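PDB 3LY0: dipeptidase AC. Metallo peptidase. MEROPS family M19 from Rhodobacter sphaeroides, which probably hydrolyses dipeptides as a zinc-dependent metallodipeptidase, and here binds two zinc ions and a phosphinate mimic of L-Ala-D-Ala. Local coordinates for residues A[44-50]-A[318-323]; A[112-117]-A[131-135]; A[184-190]-A[214-220]. All blocks are in the same frame, centred on the assembly; numbering follows the deposited sequence.

Contact 1 of 3, residues A[44-50]-A[318-323]; sequences RMKEGGF and DVTGLP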
ATOM      1  N   ARG A  44      -8.210  16.895  -6.341  1.00 11.84           N
ATOM      2  CA  ARG A  44      -8.128  16.753  -4.893  1.00 11.76           C
ATOM      3  C   ARG A  44      -6.709  16.443  -4.415  1.00 10.59           C
ATOM      4  O   ARG A  44      -6.321  16.855  -3.321  1.00 11.87           O
ATOM      5  CB  ARG A  44      -9.141  15.744  -4.361  1.00 12.65           C
ATOM      6  CG  ARG A  44     -10.570  16.266  -4.356  1.00 13.69           C
ATOM      7  CD  ARG A  44     -11.512  15.306  -3.648  1.00 16.07           C
ATOM      8  NE  ARG A  44     -11.639  14.050  -4.380  1.00 15.04           N
ATOM      9  CZ  ARG A  44     -12.218  12.950  -3.900  1.00 15.26           C
ATOM     10  NH1 ARG A  44     -12.710  12.935  -2.666  1.00 16.38           N
ATOM     11  NH2 ARG A  44     -12.285  11.857  -4.648  1.00 14.35           N
ATOM     12  N   MET A  45      -5.937  15.709  -5.221  1.00 11.18           N
ATOM     13  CA  MET A  45      -4.528  15.501  -4.891  1.00 10.38           C
ATOM     14  C   MET A  45      -3.820  16.835  -4.711  1.00 12.44           C
ATOM     15  O   MET A  45      -3.055  17.022  -3.767  1.00 12.70           O
ATOM     16  CB  MET A  45      -3.808  14.708  -5.992  1.00 10.96           C
ATOM     17  CG  MET A  45      -4.145  13.214  -6.057  1.00 10.62           C
ATOM     18  SD  MET A  45      -3.369  12.436  -7.536  1.00  7.05           S
ATOM     19  CE  MET A  45      -3.915  10.713  -7.305  1.00 14.32           C
ATOM     20  N   LYS A  46      -4.053  17.766  -5.635  1.00 12.56           N
ATOM     21  CA  LYS A  46      -3.377  19.058  -5.537  1.00 13.91           C
ATOM     22  C   LYS A  46      -3.841  19.831  -4.303  1.00 14.05           C
ATOM     23  O   LYS A  46      -3.032  20.457  -3.628  1.00 14.96           O
ATOM     24  CB  LYS A  46      -3.565  19.899  -6.803  1.00 15.05           C
ATOM     25  CG  LYS A  46      -3.172  19.185  -8.088  1.00 16.91           C
ATOM     26  CD  LYS A  46      -1.765  18.601  -8.014  1.00 19.23           C
ATOM     27  CE  LYS A  46      -0.700  19.683  -7.933  1.00 22.14           C
ATOM     28  NZ  LYS A  46       0.670  19.093  -8.028  1.00 23.20           N
ATOM     29  N   GLU A  47      -5.131  19.767  -3.994  1.00 13.35           N
ATOM     30  CA  GLU A  47      -5.650  20.483  -2.825  1.00 13.73           C
ATOM     31  C   GLU A  47      -5.121  19.917  -1.511  1.00 13.98           C
ATOM     32  O   GLU A  47      -4.897  20.653  -0.554  1.00 17.38           O
ATOM     33  CB  GLU A  47      -7.183  20.495  -2.807  1.00 14.16           C
ATOM     34  CG  GLU A  47      -7.822  21.188  -4.008  1.00 16.96           C
ATOM     35  CD  GLU A  47      -7.240  22.576  -4.271  1.00 18.03           C
ATOM     36  OE1 GLU A  47      -7.033  23.344  -3.312  1.00 17.87           O
ATOM     37  OE2 GLU A  47      -6.983  22.897  -5.444  1.00 20.27           O
ATOM     38  N   GLY A  48      -4.920  18.603  -1.464  1.00 12.97           N
ATOM     39  CA  GLY A  48      -4.518  17.947  -0.233  1.00 13.15           C
ATOM     40  C   GLY A  48      -3.023  17.835  -0.022  1.00 12.06           C
ATOM     41  O   GLY A  48      -2.592  17.385   1.041  1.00 13.18           O
ATOM     42  N   GLY A  49      -2.236  18.243  -1.012  1.00 13.13           N
ATOM     43  CA  GLY A  49      -0.791  18.174  -0.904  1.00 12.47           C
ATOM     44  C   GLY A  49      -0.239  16.777  -1.126  1.00 15.58           C
ATOM     45  O   GLY A  49       0.785  16.405  -0.540  1.00 14.76           O
ATOM     46  N   PHE A  50      -0.920  16.003  -1.969  1.00 13.22           N
ATOM     47  CA  PHE A  50      -0.477  14.655  -2.318  1.00 12.79           C
ATOM     48  C   PHE A  50       0.593  14.803  -3.389  1.00 11.10           C
ATOM     49  O   PHE A  50       0.290  15.175  -4.523  1.00 12.59           O
ATOM     50  CB  PHE A  50      -1.689  13.861  -2.827  1.00 11.45           C
ATOM     51  CG  PHE A  50      -1.402  12.424  -3.211  1.00 10.85           C
ATOM     52  CD1 PHE A  50      -1.556  11.390  -2.290  1.00 10.78           C
ATOM     53  CD2 PHE A  50      -1.036  12.100  -4.515  1.00 10.91           C
ATOM     54  CE1 PHE A  50      -1.318  10.054  -2.660  1.00 12.67           C
ATOM     55  CE2 PHE A  50      -0.799  10.773  -4.886  1.00 12.35           C
ATOM     56  CZ  PHE A  50      -0.946   9.752  -3.956  1.00 11.70           C
ATOM     57  N   ASP A 318     -10.786  11.859   2.865  1.00 13.61           N
ATOM     58  CA  ASP A 318     -10.283  11.659   1.511  1.00 11.60           C
ATOM     59  C   ASP A 318      -8.942  12.370   1.450  1.00 11.06           C
ATOM     60  O   ASP A 318      -8.433  12.811   2.481  1.00 12.73           O
ATOM     61  CB  ASP A 318     -11.257  12.225   0.480  1.00 12.45           C
ATOM     62  CG  ASP A 318     -11.666  13.650   0.787  1.00 16.49           C
ATOM     63  OD1 ASP A 318     -10.777  14.521   0.870  1.00 16.41           O
ATOM     64  OD2 ASP A 318     -12.878  13.889   0.966  1.00 23.20           O
ATOM     65  N   VAL A 319      -8.362  12.478   0.260  1.00 11.32           N
ATOM     66  CA  VAL A 319      -7.012  13.023   0.155  1.00 10.85           C
ATOM     67  C   VAL A 319      -6.925  14.490   0.609  1.00 12.13           C
ATOM     68  O   VAL A 319      -5.849  14.954   1.004  1.00 12.84           O
ATOM     69  CB  VAL A 319      -6.417  12.838  -1.257  1.00 10.29           C
ATOM     70  CG1 VAL A 319      -7.116  13.742  -2.259  1.00 13.32           C
ATOM     71  CG2 VAL A 319      -4.911  13.120  -1.248  1.00 11.67           C
ATOM     72  N   THR A 320      -8.047  15.214   0.582  1.00 14.03           N
ATOM     73  CA  THR A 320      -8.018  16.613   1.032  1.00 14.20           C
ATOM     74  C   THR A 320      -7.911  16.709   2.553  1.00 14.82           C
ATOM     75  O   THR A 320      -7.789  17.809   3.108  1.00 15.44           O
ATOM     76  CB  THR A 320      -9.235  17.442   0.543  1.00 14.76           C
ATOM     77  OG1 THR A 320     -10.421  17.060   1.257  1.00 16.23           O
ATOM     78  CG2 THR A 320      -9.435  17.288  -0.956  1.00 15.68           C
ATOM     79  N   GLY A 321      -7.967  15.566   3.230  1.00 11.81           N
ATOM     80  CA  GLY A 321      -7.811  15.533   4.675  1.00 12.37           C
ATOM     81  C   GLY A 321      -6.370  15.422   5.159  1.00 11.62           C
ATOM     82  O   GLY A 321      -6.122  15.424   6.364  1.00 13.09           O
ATOM     83  N   LEU A 322      -5.419  15.300   4.241  1.00 14.25           N
ATOM     84  CA  LEU A 322      -4.023  15.198   4.657  1.00 13.52           C
ATOM     85  C   LEU A 322      -3.567  16.391   5.508  1.00 12.81           C
ATOM     86  O   LEU A 322      -2.836  16.208   6.480  1.00 13.91           O
ATOM     87  CB  LEU A 322      -3.098  14.978   3.457  1.00 11.17           C
ATOM     88  CG  LEU A 322      -3.229  13.602   2.792  1.00 11.92           C
ATOM     89  CD1 LEU A 322      -2.381  13.540   1.522  1.00 12.14           C
ATOM     90  CD2 LEU A 322      -2.861  12.471   3.744  1.00 13.60           C
ATOM     91  N   PRO A 323      -4.000  17.615   5.155  1.00 15.01           N
ATOM     92  CA  PRO A 323      -3.601  18.732   6.022  1.00 16.52           C
ATOM     93  C   PRO A 323      -4.129  18.624   7.455  1.00 16.16           C
ATOM     94  O   PRO A 323      -3.400  18.953   8.396  1.00 15.29           O
ATOM     95  CB  PRO A 323      -4.174  19.960   5.300  1.00 18.64           C
ATOM     96  CG  PRO A 323      -4.182  19.559   3.845  1.00 14.99           C
ATOM     97  CD  PRO A 323      -4.561  18.082   3.873  1.00 15.02           C
TER
HETATM   98  O   HOH W   1     -13.751  15.464  -1.050  1.00 26.60           O
HETATM   99  O   HOH W   2      -7.091  20.173   1.363  1.00 24.59           O

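Contact 2 of 3, residues A[112-117]-A[131-135]; sequences GRFKVC and IVSGI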
ATOM      1  N   GLY A 112       1.531  16.184 -18.413  1.00 22.33           N
ATOM      2  CA  GLY A 112       2.717  16.576 -17.673  1.00 20.73           C
ATOM      3  C   GLY A 112       2.534  16.849 -16.189  1.00 20.91           C
ATOM      4  O   GLY A 112       3.511  17.103 -15.482  1.00 22.22           O
ATOM      5  N   ARG A 113       1.293  16.812 -15.711  1.00 16.70           N
ATOM      6  CA  ARG A 113       1.006  17.076 -14.299  1.00 16.45           C
ATOM      7  C   ARG A 113       1.107  15.823 -13.429  1.00 15.63           C
ATOM      8  O   ARG A 113       1.024  15.899 -12.199  1.00 14.96           O
ATOM      9  CB  ARG A 113      -0.382  17.691 -14.157  1.00 17.56           C
ATOM     10  CG  ARG A 113      -0.491  19.081 -14.760  1.00 22.57           C
ATOM     11  CD  ARG A 113      -1.876  19.642 -14.546  1.00 27.23           C
ATOM     12  NE  ARG A 113      -2.869  18.938 -15.346  1.00 26.58           N
ATOM     13  CZ  ARG A 113      -4.159  18.869 -15.033  1.00 30.84           C
ATOM     14  NH1 ARG A 113      -4.603  19.456 -13.931  1.00 36.15           N
ATOM     15  NH2 ARG A 113      -5.001  18.209 -15.816  1.00 30.28           N
ATOM     16  N   PHE A 114       1.288  14.680 -14.084  1.00 14.65           N
ATOM     17  CA  PHE A 114       1.435  13.398 -13.401  1.00 13.10           C
ATOM     18  C   PHE A 114       2.483  12.622 -14.168  1.00 13.95           C
ATOM     19  O   PHE A 114       2.497  12.651 -15.397  1.00 14.99           O
ATOM     20  CB  PHE A 114       0.109  12.639 -13.418  1.00 12.98           C
ATOM     21  CG  PHE A 114       0.191  11.229 -12.859  1.00 12.03           C
ATOM     22  CD1 PHE A 114       0.385  11.014 -11.501  1.00 11.37           C
ATOM     23  CD2 PHE A 114       0.051  10.132 -13.689  1.00 12.78           C
ATOM     24  CE1 PHE A 114       0.439   9.723 -10.977  1.00 12.73           C
ATOM     25  CE2 PHE A 114       0.103   8.832 -13.172  1.00 11.64           C
ATOM     26  CZ  PHE A 114       0.301   8.635 -11.817  1.00 11.53           C
ATOM     27  N   LYS A 115       3.370  11.935 -13.460  1.00 11.97           N
ATOM     28  CA  LYS A 115       4.407  11.158 -14.134  1.00 11.12           C
ATOM     29  C   LYS A 115       4.585   9.808 -13.467  1.00 11.23           C
ATOM     30  O   LYS A 115       4.759   9.739 -12.251  1.00 11.34           O
ATOM     31  CB  LYS A 115       5.746  11.909 -14.121  1.00 12.84           C
ATOM     32  CG  LYS A 115       6.865  11.158 -14.839  1.00 15.45           C
ATOM     33  CD  LYS A 115       8.215  11.862 -14.707  1.00 18.51           C
ATOM     34  CE  LYS A 115       9.347  11.002 -15.266  1.00 17.73           C
ATOM     35  NZ  LYS A 115       9.174  10.673 -16.711  1.00 22.48           N
ATOM     36  N   VAL A 116       4.568   8.747 -14.271  1.00 10.55           N
ATOM     37  CA  VAL A 116       4.945   7.421 -13.800  1.00 12.17           C
ATOM     38  C   VAL A 116       6.466   7.381 -13.699  1.00 12.98           C
ATOM     39  O   VAL A 116       7.165   7.549 -14.699  1.00 13.34           O
ATOM     40  CB  VAL A 116       4.417   6.316 -14.728  1.00 12.13           C
ATOM     41  CG1 VAL A 116       4.916   4.953 -14.269  1.00 14.59           C
ATOM     42  CG2 VAL A 116       2.900   6.345 -14.760  1.00 14.65           C
ATOM     43  N   CYS A 117       6.974   7.209 -12.486  1.00 11.43           N
ATOM     44  CA  CYS A 117       8.410   7.252 -12.247  1.00 11.06           C
ATOM     45  C   CYS A 117       9.021   5.868 -12.145  1.00 12.45           C
ATOM     46  O   CYS A 117       8.420   4.948 -11.576  1.00 14.40           O
ATOM     47  CB  CYS A 117       8.718   8.031 -10.969  1.00 12.51           C
ATOM     48  SG  CYS A 117       8.284   9.791 -11.024  1.00 13.61           S
ATOM     49  N   ILE A 131       5.137  18.082  -9.622  1.00 16.78           N
ATOM     50  CA  ILE A 131       4.441  17.162 -10.516  1.00 16.68           C
ATOM     51  C   ILE A 131       4.092  15.911  -9.711  1.00 14.68           C
ATOM     52  O   ILE A 131       4.937  15.379  -9.001  1.00 16.07           O
ATOM     53  CB  ILE A 131       5.340  16.754 -11.696  1.00 19.70           C
ATOM     54  CG1 ILE A 131       5.781  17.993 -12.489  1.00 21.06           C
ATOM     55  CG2 ILE A 131       4.642  15.723 -12.577  1.00 17.60           C
ATOM     56  CD1 ILE A 131       6.847  17.700 -13.527  1.00 23.54           C
ATOM     57  N   VAL A 132       2.847  15.456  -9.785  1.00 12.75           N
ATOM     58  CA  VAL A 132       2.456  14.279  -9.005  1.00 12.55           C
ATOM     59  C   VAL A 132       3.165  13.042  -9.557  1.00 11.56           C
ATOM     60  O   VAL A 132       3.151  12.794 -10.769  1.00 11.51           O
ATOM     61  CB  VAL A 132       0.930  14.069  -9.019  1.00 10.43           C
ATOM     62  CG1 VAL A 132       0.563  12.797  -8.259  1.00 10.51           C
ATOM     63  CG2 VAL A 132       0.222  15.266  -8.387  1.00 13.70           C
ATOM     64  N   SER A 133       3.805  12.288  -8.667  1.00  9.73           N
ATOM     65  CA  SER A 133       4.537  11.093  -9.072  1.00  9.97           C
ATOM     66  C   SER A 133       3.724   9.825  -8.829  1.00 10.52           C
ATOM     67  O   SER A 133       2.893   9.751  -7.914  1.00 10.29           O
ATOM     68  CB  SER A 133       5.877  11.009  -8.340  1.00 11.17           C
ATOM     69  OG  SER A 133       5.686  11.046  -6.930  1.00 12.39           O
ATOM     70  N   GLY A 134       3.977   8.823  -9.661  1.00 10.71           N
ATOM     71  CA  GLY A 134       3.338   7.531  -9.492  1.00 10.60           C
ATOM     72  C   GLY A 134       4.334   6.408  -9.649  1.00 11.22           C
ATOM     73  O   GLY A 134       5.118   6.408 -10.594  1.00 12.14           O
ATOM     74  N   ILE A 135       4.299   5.445  -8.733  1.00  8.87           N
ATOM     75  CA  ILE A 135       5.062   4.210  -8.885  1.00  9.14           C
ATOM     76  C   ILE A 135       4.091   3.089  -9.240  1.00  9.75           C
ATOM     77  O   ILE A 135       3.099   2.875  -8.539  1.00 10.04           O
ATOM     78  CB  ILE A 135       5.808   3.844  -7.589  1.00 10.23           C
ATOM     79  CG1 ILE A 135       6.804   4.944  -7.207  1.00 11.63           C
ATOM     80  CG2 ILE A 135       6.515   2.487  -7.730  1.00 11.03           C
ATOM     81  CD1 ILE A 135       7.479   4.718  -5.871  1.00 14.69           C
TER

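Contact 3 of 3, residues A[184-190]-A[214-220]; sequences PDTGEGL and NEKGFDD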
ATOM      1  N   PRO A 184      -0.848 -12.840  12.747  1.00 13.07           N
ATOM      2  CA  PRO A 184      -0.553 -12.902  11.309  1.00 11.47           C
ATOM      3  C   PRO A 184      -0.049 -14.280  10.871  1.00 12.52           C
ATOM      4  O   PRO A 184       0.150 -14.504   9.682  1.00 11.75           O
ATOM      5  CB  PRO A 184       0.567 -11.872  11.122  1.00 12.22           C
ATOM      6  CG  PRO A 184       0.708 -11.157  12.395  1.00 18.02           C
ATOM      7  CD  PRO A 184       0.107 -11.999  13.482  1.00 13.06           C
ATOM      8  N   ASP A 185       0.161 -15.198  11.810  1.00 13.03           N
ATOM      9  CA  ASP A 185       0.644 -16.536  11.461  1.00 14.36           C
ATOM     10  C   ASP A 185      -0.530 -17.425  11.081  1.00 15.83           C
ATOM     11  O   ASP A 185      -0.965 -18.279  11.856  1.00 16.91           O
ATOM     12  CB  ASP A 185       1.438 -17.130  12.629  1.00 15.48           C
ATOM     13  CG  ASP A 185       2.154 -18.413  12.263  1.00 18.70           C
ATOM     14  OD1 ASP A 185       2.156 -18.793  11.074  1.00 19.51           O
ATOM     15  OD2 ASP A 185       2.723 -19.049  13.178  1.00 21.59           O
ATOM     16  N   THR A 186      -1.027 -17.226   9.866  1.00 13.84           N
ATOM     17  CA  THR A 186      -2.287 -17.817   9.436  1.00 13.60           C
ATOM     18  C   THR A 186      -2.149 -18.978   8.458  1.00 13.33           C
ATOM     19  O   THR A 186      -3.143 -19.627   8.116  1.00 15.90           O
ATOM     20  CB  THR A 186      -3.187 -16.753   8.801  1.00 12.89           C
ATOM     21  OG1 THR A 186      -2.487 -16.141   7.705  1.00 13.26           O
ATOM     22  CG2 THR A 186      -3.539 -15.686   9.814  1.00 14.34           C
ATOM     23  N   GLY A 187      -0.927 -19.236   8.001  1.00 13.14           N
ATOM     24  CA  GLY A 187      -0.714 -20.308   7.039  1.00 14.47           C
ATOM     25  C   GLY A 187       0.721 -20.564   6.621  1.00 13.73           C
ATOM     26  O   GLY A 187       1.675 -20.161   7.295  1.00 15.21           O
ATOM     27  N   GLU A 188       0.872 -21.239   5.483  1.00 15.10           N
ATOM     28  CA  GLU A 188       2.180 -21.672   5.014  1.00 16.02           C
ATOM     29  C   GLU A 188       3.014 -20.534   4.443  1.00 14.12           C
ATOM     30  O   GLU A 188       2.485 -19.490   4.053  1.00 14.17           O
ATOM     31  CB  GLU A 188       2.027 -22.759   3.950  1.00 16.43           C
ATOM     32  CG  GLU A 188       1.332 -24.017   4.438  1.00 21.53           C
ATOM     33  CD  GLU A 188       1.134 -25.042   3.333  1.00 30.40           C
ATOM     34  OE1 GLU A 188       0.594 -26.130   3.626  1.00 39.31           O
ATOM     35  OE2 GLU A 188       1.516 -24.764   2.172  1.00 34.19           O
ATOM     36  N   GLY A 189       4.324 -20.742   4.396  1.00 14.99           N
ATOM     37  CA  GLY A 189       5.231 -19.753   3.853  1.00 13.90           C
ATOM     38  C   GLY A 189       5.310 -19.754   2.337  1.00 13.35           C
ATOM     39  O   GLY A 189       4.413 -20.257   1.655  1.00 13.43           O
ATOM     40  N   LEU A 190       6.385 -19.173   1.822  1.00 13.46           N
ATOM     41  CA  LEU A 190       6.588 -19.073   0.386  1.00 12.38           C
ATOM     42  C   LEU A 190       6.745 -20.448  -0.234  1.00 13.40           C
ATOM     43  O   LEU A 190       7.284 -21.373   0.387  1.00 15.67           O
ATOM     44  CB  LEU A 190       7.835 -18.257   0.063  1.00 14.85           C
ATOM     45  CG  LEU A 190       7.815 -16.797   0.513  1.00 12.98           C
ATOM     46  CD1 LEU A 190       9.067 -16.100   0.037  1.00 16.66           C
ATOM     47  CD2 LEU A 190       6.550 -16.093   0.008  1.00 15.18           C
ATOM     48  N   ASN A 214       1.496 -13.477   5.016  1.00 11.03           N
ATOM     49  CA  ASN A 214       1.392 -14.033   6.358  1.00 10.83           C
ATOM     50  C   ASN A 214       2.762 -14.111   7.037  1.00 10.83           C
ATOM     51  O   ASN A 214       3.792 -13.776   6.447  1.00 11.63           O
ATOM     52  CB  ASN A 214       0.638 -15.370   6.355  1.00 11.14           C
ATOM     53  CG  ASN A 214       1.411 -16.505   5.684  1.00 10.24           C
ATOM     54  OD1 ASN A 214       2.633 -16.444   5.498  1.00 11.95           O
ATOM     55  ND2 ASN A 214       0.678 -17.571   5.335  1.00 11.68           N
ATOM     56  N   GLU A 215       2.768 -14.524   8.297  1.00 10.69           N
ATOM     57  CA  GLU A 215       3.987 -14.419   9.088  1.00 11.97           C
ATOM     58  C   GLU A 215       5.087 -15.365   8.597  1.00 11.22           C
ATOM     59  O   GLU A 215       6.273 -15.012   8.577  1.00 11.62           O
ATOM     60  CB  GLU A 215       3.691 -14.657  10.571  1.00 11.88           C
ATOM     61  CG  GLU A 215       4.864 -14.295  11.473  1.00 13.93           C
ATOM     62  CD  GLU A 215       4.503 -14.208  12.943  1.00 17.07           C
ATOM     63  OE1 GLU A 215       3.310 -14.263  13.280  1.00 18.51           O
ATOM     64  OE2 GLU A 215       5.435 -14.066  13.758  1.00 21.00           O
ATOM     65  N   LYS A 216       4.702 -16.567   8.187  1.00 12.14           N
ATOM     66  CA  LYS A 216       5.703 -17.502   7.681  1.00 12.64           C
ATOM     67  C   LYS A 216       6.307 -16.988   6.381  1.00 13.07           C
ATOM     68  O   LYS A 216       7.515 -17.087   6.179  1.00 13.33           O
ATOM     69  CB  LYS A 216       5.134 -18.911   7.505  1.00 14.63           C
ATOM     70  CG  LYS A 216       4.841 -19.605   8.830  1.00 14.29           C
ATOM     71  CD  LYS A 216       4.440 -21.064   8.623  1.00 21.72           C
ATOM     72  CE  LYS A 216       3.989 -21.720   9.930  1.00 25.28           C
ATOM     73  NZ  LYS A 216       2.563 -21.422  10.264  1.00 25.15           N
ATOM     74  N   GLY A 217       5.473 -16.414   5.518  1.00 11.80           N
ATOM     75  CA  GLY A 217       5.977 -15.852   4.273  1.00 10.90           C
ATOM     76  C   GLY A 217       6.886 -14.669   4.563  1.00 10.44           C
ATOM     77  O   GLY A 217       7.934 -14.496   3.930  1.00 11.73           O
ATOM     78  N   PHE A 218       6.480 -13.855   5.540  1.00 10.88           N
ATOM     79  CA  PHE A 218       7.281 -12.725   5.985  1.00 11.58           C
ATOM     80  C   PHE A 218       8.662 -13.203   6.445  1.00 11.35           C
ATOM     81  O   PHE A 218       9.686 -12.638   6.071  1.00 11.85           O
ATOM     82  CB  PHE A 218       6.539 -12.008   7.122  1.00 11.77           C
ATOM     83  CG  PHE A 218       7.312 -10.885   7.761  1.00 11.36           C
ATOM     84  CD1 PHE A 218       7.027  -9.564   7.453  1.00 13.05           C
ATOM     85  CD2 PHE A 218       8.314 -11.155   8.688  1.00 16.01           C
ATOM     86  CE1 PHE A 218       7.735  -8.522   8.061  1.00 14.94           C
ATOM     87  CE2 PHE A 218       9.027 -10.122   9.295  1.00 17.33           C
ATOM     88  CZ  PHE A 218       8.743  -8.812   8.978  1.00 15.88           C
ATOM     89  N   ASP A 219       8.683 -14.252   7.263  1.00 12.11           N
ATOM     90  CA  ASP A 219       9.956 -14.790   7.738  1.00 15.28           C
ATOM     91  C   ASP A 219      10.848 -15.253   6.581  1.00 14.93           C
ATOM     92  O   ASP A 219      12.063 -15.078   6.620  1.00 15.28           O
ATOM     93  CB  ASP A 219       9.727 -15.944   8.718  1.00 14.08           C
ATOM     94  CG  ASP A 219       9.198 -15.480  10.065  1.00 18.36           C
ATOM     95  OD1 ASP A 219       9.298 -14.273  10.377  1.00 18.60           O
ATOM     96  OD2 ASP A 219       8.684 -16.329  10.818  1.00 21.21           O
ATOM     97  N   ASP A 220      10.234 -15.851   5.566  1.00 13.37           N
ATOM     98  CA  ASP A 220      10.957 -16.297   4.379  1.00 13.66           C
ATOM     99  C   ASP A 220      11.593 -15.118   3.645  1.00 14.47           C
ATOM    100  O   ASP A 220      12.763 -15.158   3.275  1.00 14.68           O
ATOM    101  CB  ASP A 220      10.024 -17.069   3.443  1.00 16.15           C
ATOM    102  CG  ASP A 220       9.681 -18.456   3.965  1.00 16.01           C
ATOM    103  OD1 ASP A 220      10.426 -18.987   4.827  1.00 19.92           O
ATOM    104  OD2 ASP A 220       8.660 -19.019   3.520  1.00 15.79           O
TER
HETATM  105  O   HOH W   3       1.990 -17.739   8.559  1.00 13.09           O
HETATM  106  O   HOH W   4      -2.350 -17.438   5.264  1.00 13.64           O
HETATM  107  O   HOH W   5       9.960 -21.069   1.942  1.00 27.29           O

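Contact 1 of 3, residues A[44-50]-A[318-323]
The last turn of helix 42-48 lies against the 3-10 turn 319-321 at Gly48 and Thr320, whose CA atoms are 4.0 Å apart. No direct hydrogen bond crosses. Gly48 CA instead makes a CA-H...O contact with Val319 O at 3.5 Å, and a side chain on Gly48 would run into that oxygen. Val319 spreads its two methyls over different partners. CG1 rests on the carbonyl of Arg44, 3.4 Å from Arg44 O. CG2, anti to the backbone N, reaches Phe50 CB at 3.7 Å. Leu322 CD1 comes to the edge of the Phe50 ring, near its plane. Helix 42-48 ends in a Schellman motif with Gly49 at positive phi, and the chain turns directly into strand 50-57 of the parallel sheet of this TIM-barrel family. Gly48 O at that end packs on Leu322 CB and Pro323 CD, at the start of helix 322-332. Arg44 CB and CG pass obliquely over Thr320 CG2. The Arg44 guanidinium is held by Asp41 at NE and by Gly38 O at NH1. Its salt bridge to Asp318 is long, Arg44 NH1 to Asp318 OD2 3.8 Å. A water joins these same two atoms. Asp318 OD1 accepts twice, from Thr320 OG1 on its syn lone pair and from Thr320 N on its anti lone pair, the latter at 2.8 Å in an Asx turn. With an alanine in place of Asp318, Thr320 OG1 and N would probably lose their shared acceptor and Arg44 NH1 its water-bridged carboxylate. A second water bridges Glu47 O and Thr320 O.

Contact 2 of 3, residues A[112-117]-A[131-135]
Gly112 meets Ile131 first, its carbonyl O lying 3.4 Å from Ile131 CG2. Ile131 CG2 is anti to its own backbone N, which turns this methyl to Gly112 and Arg113. Arg113 O then accepts from Val132 N at 3.1 Å, with the donor above the carbonyl plane. Strand 114-116 starts at Phe114, which pairs in parallel with Val132. Phe114 CA makes a CA-H...O contact to Val132 O. With CG anti to the backbone N (chi1 174°), the ring extends over the neighbouring strand. Its CD1 touches Val132 CG1 at 3.7 Å, and Val132 CB lies in the ring plane, at the edge. Its CZ is 4.0 Å from Gly134 CA, and a CB on Gly134 would clash with CZ. Trp31 and Phe55 meet the same ring edge-to-face. Lys115 N bonds to Val132 O at 2.8 Å, the donor nearly in line with the carbonyl. Lys115 O receives Gly134 N at 2.9 Å. The lysine side chain leaves on the face shared with Ser133 and touches Glu122 and Cys126 of helix 120-129 and Glu107 of helix 89-109. Val116 pairs with Gly134 and packs on Leu103 of helix 89-109, on the face of Phe114. Cys117 N closes the ladder on Gly134 O with the straightest bond of the four, 165° at the hydrogen. Cys117 SG touches Ser133 CB at 3.8 Å. The next strand, 50-57, bonds to Ser133 and Ile135 from the far side of 132-139. Strand 114-116, helix 120-129 and strand 132-139 form a beta-alpha-beta unit. Here 114-116 is probably an extra strand beside the TIM barrel, since 132-139 also pairs with 50-57 and 159-163.

Contact 3 of 3, residues A[184-190]-A[214-220]
An N-capped helix start, Asn214 before helix 215-224, is crossed here by the loop 184-190. Asn214 uses both ends of its amide. OD1 caps the helix by accepting from Gly217 N at 2.8 Å, while ND2 gives a bond to Glu188 O at 2.9 Å that lies in the amide plane. With CG between the backbone N and the carbonyl carbon (chi1 69°), OD1 is turned back over the first helical turn. Glu215 N donates to Pro184 O, from above the carbonyl plane. Lys216 stretches across the loop to Asp185, where NZ forms a salt bridge with OD1 at 2.8 Å on its syn side, plus a weak bond to Gly187 O. A water joins Asp185 OD1, Gly187 O and Lys216 N. Glu215 OE2 forms a salt bridge with Arg249, while OE1 lies by Asp185 CB. One turn on, Asp220 OD2 accepts from Leu190 N at 2.8 Å, and Leu190 CG and CD1 pack on Asp220 CB. Gly189 CA lies 3.5 Å from Asp220 OD2, where a side chain would clash. The zinc ligand His212 is two residues before Asn214. This is a side-chain N-cap whose amide nitrogen also binds a neighbouring loop backbone.

Contacts 1 and 2 are neighbours, with centres 16 Å apart, and they touch: Met45, Lys46 and Phe50 of contact 1 pack on Val132 of contact 2. They also share the parallel sheet, since strand 50-57 runs beside strand 132-139. Contact 3 lies on the opposite side of the chain's centre, about 35 Å from contact 1 and 34 Å from contact 2, between centres. Along the chain, contact 1 opens first and closes last. Contact 2 and then contact 3 fall between its segments. Contact 1 therefore brings early and late parts of the M19 fold together, while the other two join closer pieces. The zinc site lies between the two sides.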